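Local atomic coordinates of bifunctional sugar-1-phosphate nucleotidylyltransferase/acetyltransferase (Sulfolobus tokodaii, PDB entry 5Z0A), a protein that makes UDP-N-acetylglucosamine and UDP-N-acetylgalactosamine, joining acetyltransferase and sugar-1-phosphate nucleotidylyltransferase activities in each chain of a homotrimer. Residues 1-6 against 92-97; 286-291 against 303-308. The protein carries 1 engineered substitution. All blocks are in the same frame, centred on the assembly; numbering follows the deposited sequence.

How the contacts relate
Contact 1 (1-6 with 92-97) and contact 2 (286-291 with 303-308) are both pairs of parallel strands, but they belong to different domains, with centres about 40 Å apart and nearest atoms about 25 Å apart. Contact 1 lies in the buried middle of the mixed sheet of the nucleotidylyltransferase region, where mainly aliphatic and aromatic side chains cover both faces and one strand ends at the sugar-phosphate site. Contact 2 belongs to the acetyltransferase region and joins successive turns of its beta-helix: isoleucines fill the inside, whereas the other face carries lysines and reaches a second subunit. Its strands are shorter, and three backbone bonds replace four.

Contact 1. Residues 1-6 against 92-97; sequences MKAFIL and EALIIN. Engineered in segment 92-97: Asn97 (natural residue Tyr).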
ATOM      1  N   MET A   1      43.350 -17.521 -32.968  1.00 50.50           N
ATOM      2  CA  MET A   1      42.728 -16.215 -33.338  1.00 46.09           C
ATOM      3  C   MET A   1      42.743 -15.289 -32.110  1.00 43.23           C
ATOM      4  O   MET A   1      42.207 -15.666 -31.072  1.00 41.42           O
ATOM      5  CB  MET A   1      41.262 -16.468 -33.707  1.00 49.09           C
ATOM      6  CG  MET A   1      40.798 -15.935 -35.014  1.00 52.39           C
ATOM      7  SD  MET A   1      41.292 -14.341 -35.608  1.00 41.99           S
ATOM      8  CE  MET A   1      41.248 -14.876 -37.323  1.00 49.45           C
ATOM      9  N   LYS A   2      43.263 -14.079 -32.239  1.00 36.54           N
ATOM     10  CA  LYS A   2      43.065 -13.068 -31.200  1.00 42.26           C
ATOM     11  C   LYS A   2      41.649 -12.499 -31.281  1.00 35.92           C
ATOM     12  O   LYS A   2      41.114 -12.288 -32.361  1.00 36.28           O
ATOM     13  CB  LYS A   2      44.064 -11.908 -31.308  1.00 44.89           C
ATOM     14  CG  LYS A   2      45.428 -12.191 -30.718  1.00 53.01           C
ATOM     15  CD  LYS A   2      46.425 -11.110 -31.117  1.00 62.21           C
ATOM     16  CE  LYS A   2      47.759 -11.245 -30.376  1.00 68.90           C
ATOM     17  NZ  LYS A   2      47.666 -10.875 -28.933  1.00 67.92           N
ATOM     18  N   ALA A   3      41.068 -12.167 -30.121  1.00 33.39           N
ATOM     19  CA  ALA A   3      39.772 -11.474 -30.104  1.00 30.30           C
ATOM     20  C   ALA A   3      39.905 -10.195 -29.293  1.00 28.12           C
ATOM     21  O   ALA A   3      40.594 -10.165 -28.267  1.00 26.47           O
ATOM     22  CB  ALA A   3      38.705 -12.411 -29.553  1.00 29.98           C
ATOM     23  N   PHE A   4      39.228  -9.160 -29.773  1.00 26.19           N
ATOM     24  CA  PHE A   4      39.103  -7.917 -29.098  1.00 27.60           C
ATOM     25  C   PHE A   4      37.610  -7.569 -28.871  1.00 27.72           C
ATOM     26  O   PHE A   4      36.804  -7.555 -29.802  1.00 24.66           O
ATOM     27  CB  PHE A   4      39.758  -6.832 -29.935  1.00 32.05           C
ATOM     28  CG  PHE A   4      41.242  -7.046 -30.105  1.00 33.69           C
ATOM     29  CD1 PHE A   4      42.152  -6.534 -29.153  1.00 34.98           C
ATOM     30  CD2 PHE A   4      41.725  -7.846 -31.139  1.00 31.61           C
ATOM     31  CE1 PHE A   4      43.532  -6.754 -29.262  1.00 34.46           C
ATOM     32  CE2 PHE A   4      43.102  -8.069 -31.248  1.00 35.52           C
ATOM     33  CZ  PHE A   4      44.006  -7.523 -30.292  1.00 32.83           C
ATOM     34  N   ILE A   5      37.278  -7.225 -27.618  1.00 28.13           N
ATOM     35  CA  ILE A   5      35.976  -6.657 -27.247  1.00 26.48           C
ATOM     36  C   ILE A   5      36.107  -5.174 -27.058  1.00 29.30           C
ATOM     37  O   ILE A   5      36.861  -4.710 -26.180  1.00 27.58           O
ATOM     38  CB  ILE A   5      35.467  -7.262 -25.932  1.00 26.61           C
ATOM     39  CG1 ILE A   5      35.322  -8.794 -26.111  1.00 26.71           C
ATOM     40  CG2 ILE A   5      34.146  -6.621 -25.533  1.00 27.39           C
ATOM     41  CD1 ILE A   5      35.051  -9.602 -24.845  1.00 24.97           C
ATOM     42  N   LEU A   6      35.367  -4.424 -27.853  1.00 25.81           N
ATOM     43  CA  LEU A   6      35.413  -2.975 -27.781  1.00 28.26           C
ATOM     44  C   LEU A   6      34.407  -2.429 -26.766  1.00 30.29           C
ATOM     45  O   LEU A   6      33.214  -2.313 -27.066  1.00 29.28           O
ATOM     46  CB  LEU A   6      35.085  -2.406 -29.148  1.00 26.02           C
ATOM     47  CG  LEU A   6      35.878  -2.975 -30.338  1.00 28.02           C
ATOM     48  CD1 LEU A   6      35.527  -2.167 -31.575  1.00 31.07           C
ATOM     49  CD2 LEU A   6      37.374  -2.971 -30.072  1.00 27.19           C
ATOM     50  N   GLU A  92      45.391 -11.007 -38.396  1.00 44.74           N
ATOM     51  CA  GLU A  92      43.941 -10.993 -38.365  1.00 44.09           C
ATOM     52  C   GLU A  92      43.448 -11.005 -36.939  1.00 41.08           C
ATOM     53  O   GLU A  92      44.158 -11.472 -36.040  1.00 39.17           O
ATOM     54  CB  GLU A  92      43.351 -12.175 -39.156  1.00 48.09           C
ATOM     55  CG  GLU A  92      44.230 -13.400 -39.307  1.00 52.16           C
ATOM     56  CD  GLU A  92      43.533 -14.537 -40.060  1.00 62.32           C
ATOM     57  OE1 GLU A  92      42.841 -14.279 -41.078  1.00 64.51           O
ATOM     58  OE2 GLU A  92      43.705 -15.705 -39.644  1.00 66.13           O
ATOM     59  N   ALA A  93      42.233 -10.482 -36.728  1.00 41.97           N
ATOM     60  CA  ALA A  93      41.578 -10.591 -35.403  1.00 36.72           C
ATOM     61  C   ALA A  93      40.059 -10.667 -35.498  1.00 33.92           C
ATOM     62  O   ALA A  93      39.460 -10.183 -36.471  1.00 31.32           O
ATOM     63  CB  ALA A  93      42.006  -9.435 -34.499  1.00 35.78           C
ATOM     64  N   LEU A  94      39.454 -11.316 -34.503  1.00 32.32           N
ATOM     65  CA  LEU A  94      37.986 -11.201 -34.286  1.00 31.98           C
ATOM     66  C   LEU A  94      37.724  -9.949 -33.439  1.00 26.75           C
ATOM     67  O   LEU A  94      38.378  -9.724 -32.434  1.00 27.88           O
ATOM     68  CB  LEU A  94      37.457 -12.417 -33.588  1.00 32.11           C
ATOM     69  CG  LEU A  94      35.927 -12.471 -33.395  1.00 33.65           C
ATOM     70  CD1 LEU A  94      35.197 -12.786 -34.699  1.00 29.83           C
ATOM     71  CD2 LEU A  94      35.661 -13.542 -32.356  1.00 37.35           C
ATOM     72  N   ILE A  95      36.802  -9.103 -33.886  1.00 25.76           N
ATOM     73  CA  ILE A  95      36.485  -7.902 -33.203  1.00 27.77           C
ATOM     74  C   ILE A  95      34.993  -7.935 -32.914  1.00 26.93           C
ATOM     75  O   ILE A  95      34.195  -8.135 -33.816  1.00 25.27           O
ATOM     76  CB  ILE A  95      36.819  -6.701 -34.070  1.00 31.67           C
ATOM     77  CG1 ILE A  95      38.337  -6.685 -34.343  1.00 36.27           C
ATOM     78  CG2 ILE A  95      36.392  -5.402 -33.392  1.00 32.48           C
ATOM     79  CD1 ILE A  95      38.698  -5.774 -35.497  1.00 39.06           C
ATOM     80  N   ILE A  96      34.606  -7.724 -31.661  1.00 28.32           N
ATOM     81  CA  ILE A  96      33.171  -7.580 -31.338  1.00 28.88           C
ATOM     82  C   ILE A  96      32.848  -6.310 -30.543  1.00 30.32           C
ATOM     83  O   ILE A  96      33.591  -5.938 -29.621  1.00 29.15           O
ATOM     84  CB  ILE A  96      32.632  -8.831 -30.611  1.00 36.20           C
ATOM     85  CG1 ILE A  96      33.233  -9.002 -29.252  1.00 37.19           C
ATOM     86  CG2 ILE A  96      32.917 -10.122 -31.395  1.00 38.90           C
ATOM     87  CD1 ILE A  96      32.317  -9.825 -28.380  1.00 44.04           C
ATOM     88  N   ASN A  97      31.746  -5.649 -30.870  1.00 28.70           N
ATOM     89  CA  ASN A  97      31.292  -4.527 -30.040  1.00 32.93           C
ATOM     90  C   ASN A  97      30.846  -5.008 -28.673  1.00 30.71           C
ATOM     91  O   ASN A  97      30.135  -6.023 -28.566  1.00 26.36           O
ATOM     92  CB  ASN A  97      30.122  -3.797 -30.650  1.00 34.20           C
ATOM     93  CG  ASN A  97      30.516  -2.952 -31.809  1.00 40.83           C
ATOM     94  OD1 ASN A  97      31.692  -2.736 -32.071  1.00 43.82           O
ATOM     95  ND2 ASN A  97      29.516  -2.455 -32.535  1.00 47.27           N
TER
HETATM   96  O   HOH W   1      44.982 -13.325 -34.191  1.00 42.71           O
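Strands 2-6 and 92-97 run parallel, their axes 4.6 Å apart at closest approach and inclined by 26°, joined by four backbone hydrogen bonds: Leu94 N to Lys2 O, Phe4 N to Leu94 O, Ile96 N to Phe4 O and Leu6 N to Ile96 O. The last two are nearly straight (170° and 171°), while Leu94 N to Lys2 O is more bent. Before the first of them a water bridges the strands, accepting from Lys2 N and donating to Glu92 O. The bent chain of Met1 reaches across here: its SD lies 3.7 Å from Leu94 N, and the Met1 and Glu92 side chains cross at about a right angle, with Met1 CE 3.5 Å from Glu92 OE2. Glu92 OE1 is engaged in a salt bridge with Lys162.

Ala3, Ile5, Leu94 and Ile96 share one face, packed against helix 33-43. Ile5 and Ile96 lie side by side and point the same way, CG1 to CG1 3.8 Å; Ile96 achieves this by setting CG1 between its backbone N and carbonyl carbon (chi1 67°), which brings that branch nearer the neighbouring strand. On the other face Phe4 turns its ring edge to Ala93, whose CB lies in the ring plane 3.7 Å from CE2. Farther along, the Leu6 side chain runs at a slant to that of Ile95, CD1 of Leu6 touching CG2 of Ile95 at 3.8 Å; the same CD1 meets OD1 of the engineered Asn97 at 3.9 Å. That buried OD1 has no polar partner in the model.

Strand 2-7 thus has 92-97 on one side and 49-53 on the other, as in the Rossmann-like core of GT-A nucleotidylyltransferases. Asn97, at the C-terminal end of its strand, occupies a position that binds N-acetylglucosamine 1-phosphate, near Thr80 and Asn157 of the same site.

Contact 2. Residues 286-291 against 303-308; sequences KNKIGA and GSKIPH
Lys286 faces Gly303 through its backbone, Gly303 CA lying 3.4 Å from Lys286 O. At Asn287 the CA makes a C-H...O contact with Ser304 O, the carbonyl that also accepts a 3.2 Å hydrogen bond from Lys288 N. Lys288 in turn gives its O to Ile306 N at 2.8 Å in a nearly straight bond (177°). Lys288 CB lies 3.7 Å from CG of Lys305; beyond it the chain swings away, CG lying opposite the backbone N (chi1 165°), and a bend at chi2 leads to NZ, which forms a salt bridge with Glu270. Ile289, on the other face of the sheet, lies alongside Ile306, both pointing the same way, with its CD1 3.8 Å from Ile306 CG1. Gly290 N donates to Ile306 O at 3.1 Å, and Gly290 CA comes 3.2 Å from Pro307 O in a C-H...O contact, a close backbone approach made at a residue without a side chain. At Ala291 the chain turns a corner, as it does at His308 across from it.

Strand 288-290 is flanked by 270-271 and 305-307 in one of the parallel sheets of the left-handed beta-helix built by hexapeptide repeats. Inside, Ile289 touches Val295 and Ile306 touches Val293, both on strand 293-296 of an adjoining sheet. At the corner His308 is hydrogen-bonded to Glu294 and stacked on Tyr311, both of the second subunit, placing this end of the pair at the trimer interface.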
ATOM      1  N   LYS A 286      20.855 -11.372  -3.886  1.00 17.37           N
ATOM      2  CA  LYS A 286      20.663 -10.838  -2.503  1.00 22.54           C
ATOM      3  C   LYS A 286      19.573  -9.770  -2.446  1.00 21.26           C
ATOM      4  O   LYS A 286      19.747  -8.721  -1.842  1.00 17.13           O
ATOM      5  CB  LYS A 286      21.966 -10.278  -1.939  1.00 24.22           C
ATOM      6  CG  LYS A 286      22.944 -11.369  -1.628  1.00 29.39           C
ATOM      7  CD  LYS A 286      24.299 -10.771  -1.223  1.00 36.59           C
ATOM      8  CE  LYS A 286      25.159 -11.868  -0.585  1.00 49.26           C
ATOM      9  NZ  LYS A 286      26.617 -11.569  -0.692  1.00 57.90           N
ATOM     10  N   ASN A 287      18.436 -10.057  -3.067  1.00 20.76           N
ATOM     11  CA  ASN A 287      17.350  -9.095  -3.044  1.00 19.91           C
ATOM     12  C   ASN A 287      16.362  -9.371  -1.951  1.00 20.69           C
ATOM     13  O   ASN A 287      16.112 -10.529  -1.574  1.00 20.35           O
ATOM     14  CB  ASN A 287      16.649  -9.112  -4.346  1.00 20.03           C
ATOM     15  CG  ASN A 287      17.557  -8.641  -5.441  1.00 19.32           C
ATOM     16  OD1 ASN A 287      17.928  -7.426  -5.527  1.00 23.79           O
ATOM     17  ND2 ASN A 287      17.982  -9.551  -6.234  1.00 16.66           N
ATOM     18  N   LYS A 288      15.767  -8.320  -1.443  1.00 16.89           N
ATOM     19  CA  LYS A 288      14.762  -8.441  -0.440  1.00 18.42           C
ATOM     20  C   LYS A 288      13.454  -8.018  -1.091  1.00 17.23           C
ATOM     21  O   LYS A 288      13.334  -6.898  -1.550  1.00 16.22           O
ATOM     22  CB  LYS A 288      15.137  -7.554   0.771  1.00 19.59           C
ATOM     23  CG  LYS A 288      13.991  -7.294   1.789  1.00 20.80           C
ATOM     24  CD  LYS A 288      13.631  -8.524   2.592  1.00 21.82           C
ATOM     25  CE  LYS A 288      12.760  -8.191   3.856  1.00 20.56           C
ATOM     26  NZ  LYS A 288      12.306  -9.485   4.444  1.00 19.14           N
ATOM     27  N   ILE A 289      12.478  -8.909  -1.093  1.00 17.57           N
ATOM     28  CA  ILE A 289      11.092  -8.569  -1.534  1.00 17.80           C
ATOM     29  C   ILE A 289      10.143  -8.992  -0.459  1.00 15.30           C
ATOM     30  O   ILE A 289      10.022 -10.193  -0.145  1.00 17.40           O
ATOM     31  CB  ILE A 289      10.697  -9.312  -2.854  1.00 19.07           C
ATOM     32  CG1 ILE A 289      11.647  -8.988  -4.002  1.00 19.07           C
ATOM     33  CG2 ILE A 289       9.276  -8.999  -3.229  1.00 21.78           C
ATOM     34  CD1 ILE A 289      11.675  -7.526  -4.447  1.00 18.69           C
ATOM     35  N   GLY A 290       9.461  -8.044   0.129  1.00 15.51           N
ATOM     36  CA  GLY A 290       8.739  -8.261   1.400  1.00 15.17           C
ATOM     37  C   GLY A 290       7.269  -8.394   1.240  1.00 16.30           C
ATOM     38  O   GLY A 290       6.736  -8.636   0.119  1.00 16.18           O
ATOM     39  N   ALA A 291       6.562  -8.241   2.353  1.00 17.15           N
ATOM     40  CA  ALA A 291       5.089  -8.457   2.393  1.00 17.44           C
ATOM     41  C   ALA A 291       4.368  -7.386   1.626  1.00 17.47           C
ATOM     42  O   ALA A 291       4.682  -6.193   1.776  1.00 17.49           O
ATOM     43  CB  ALA A 291       4.583  -8.490   3.811  1.00 17.75           C
ATOM     44  N   GLY A 303      21.679  -6.663  -4.262  1.00 19.95           N
ATOM     45  CA  GLY A 303      21.552  -6.101  -2.899  1.00 20.68           C
ATOM     46  C   GLY A 303      20.331  -5.197  -2.749  1.00 21.27           C
ATOM     47  O   GLY A 303      20.126  -4.627  -1.668  1.00 20.23           O
ATOM     48  N   SER A 304      19.513  -5.029  -3.785  1.00 20.79           N
ATOM     49  CA  SER A 304      18.416  -4.040  -3.702  1.00 20.05           C
ATOM     50  C   SER A 304      17.222  -4.593  -2.940  1.00 21.49           C
ATOM     51  O   SER A 304      16.964  -5.802  -2.974  1.00 19.70           O
ATOM     52  CB  SER A 304      18.058  -3.503  -5.056  1.00 20.68           C
ATOM     53  OG  SER A 304      19.158  -2.651  -5.445  1.00 22.32           O
ATOM     54  N   LYS A 305      16.562  -3.726  -2.177  1.00 18.53           N
ATOM     55  CA  LYS A 305      15.521  -4.131  -1.266  1.00 19.83           C
ATOM     56  C   LYS A 305      14.227  -3.367  -1.521  1.00 18.15           C
ATOM     57  O   LYS A 305      14.251  -2.131  -1.591  1.00 18.93           O
ATOM     58  CB  LYS A 305      15.934  -3.911   0.173  1.00 20.72           C
ATOM     59  CG  LYS A 305      17.277  -4.539   0.488  1.00 25.01           C
ATOM     60  CD  LYS A 305      17.616  -4.425   1.932  1.00 31.54           C
ATOM     61  CE  LYS A 305      18.735  -5.403   2.230  1.00 40.51           C
ATOM     62  NZ  LYS A 305      19.382  -5.013   3.484  1.00 48.68           N
ATOM     63  N   ILE A 306      13.120  -4.118  -1.636  1.00 16.65           N
ATOM     64  CA  ILE A 306      11.762  -3.555  -1.766  1.00 18.77           C
ATOM     65  C   ILE A 306      10.921  -4.166  -0.667  1.00 18.15           C
ATOM     66  O   ILE A 306      10.290  -5.236  -0.892  1.00 18.95           O
ATOM     67  CB  ILE A 306      11.128  -3.863  -3.111  1.00 20.69           C
ATOM     68  CG1 ILE A 306      12.091  -3.748  -4.323  1.00 20.62           C
ATOM     69  CG2 ILE A 306       9.886  -2.991  -3.270  1.00 20.45           C
ATOM     70  CD1 ILE A 306      12.528  -2.373  -4.644  1.00 23.35           C
ATOM     71  N   PRO A 307      11.036  -3.643   0.579  1.00 17.95           N
ATOM     72  CA  PRO A 307      10.591  -4.470   1.735  1.00 18.95           C
ATOM     73  C   PRO A 307       9.100  -4.438   2.057  1.00 19.16           C
ATOM     74  O   PRO A 307       8.614  -5.362   2.685  1.00 18.98           O
ATOM     75  CB  PRO A 307      11.439  -3.917   2.918  1.00 20.90           C
ATOM     76  CG  PRO A 307      11.772  -2.523   2.483  1.00 22.18           C
ATOM     77  CD  PRO A 307      11.929  -2.579   0.991  1.00 20.82           C
ATOM     78  N   HIS A 308       8.336  -3.414   1.616  1.00 18.77           N
ATOM     79  CA  HIS A 308       6.909  -3.302   2.060  1.00 17.35           C
ATOM     80  C   HIS A 308       6.024  -2.567   1.141  1.00 16.84           C
ATOM     81  O   HIS A 308       6.347  -1.449   0.792  1.00 15.27           O
ATOM     82  CB  HIS A 308       6.767  -2.505   3.404  1.00 18.30           C
ATOM     83  CG  HIS A 308       7.876  -2.702   4.389  1.00 17.19           C
ATOM     84  ND1 HIS A 308       7.888  -3.728   5.309  1.00 16.38           N
ATOM     85  CD2 HIS A 308       8.986  -1.958   4.629  1.00 16.12           C
ATOM     86  CE1 HIS A 308       8.980  -3.621   6.056  1.00 19.27           C
ATOM     87  NE2 HIS A 308       9.634  -2.527   5.690  1.00 15.17           N
TER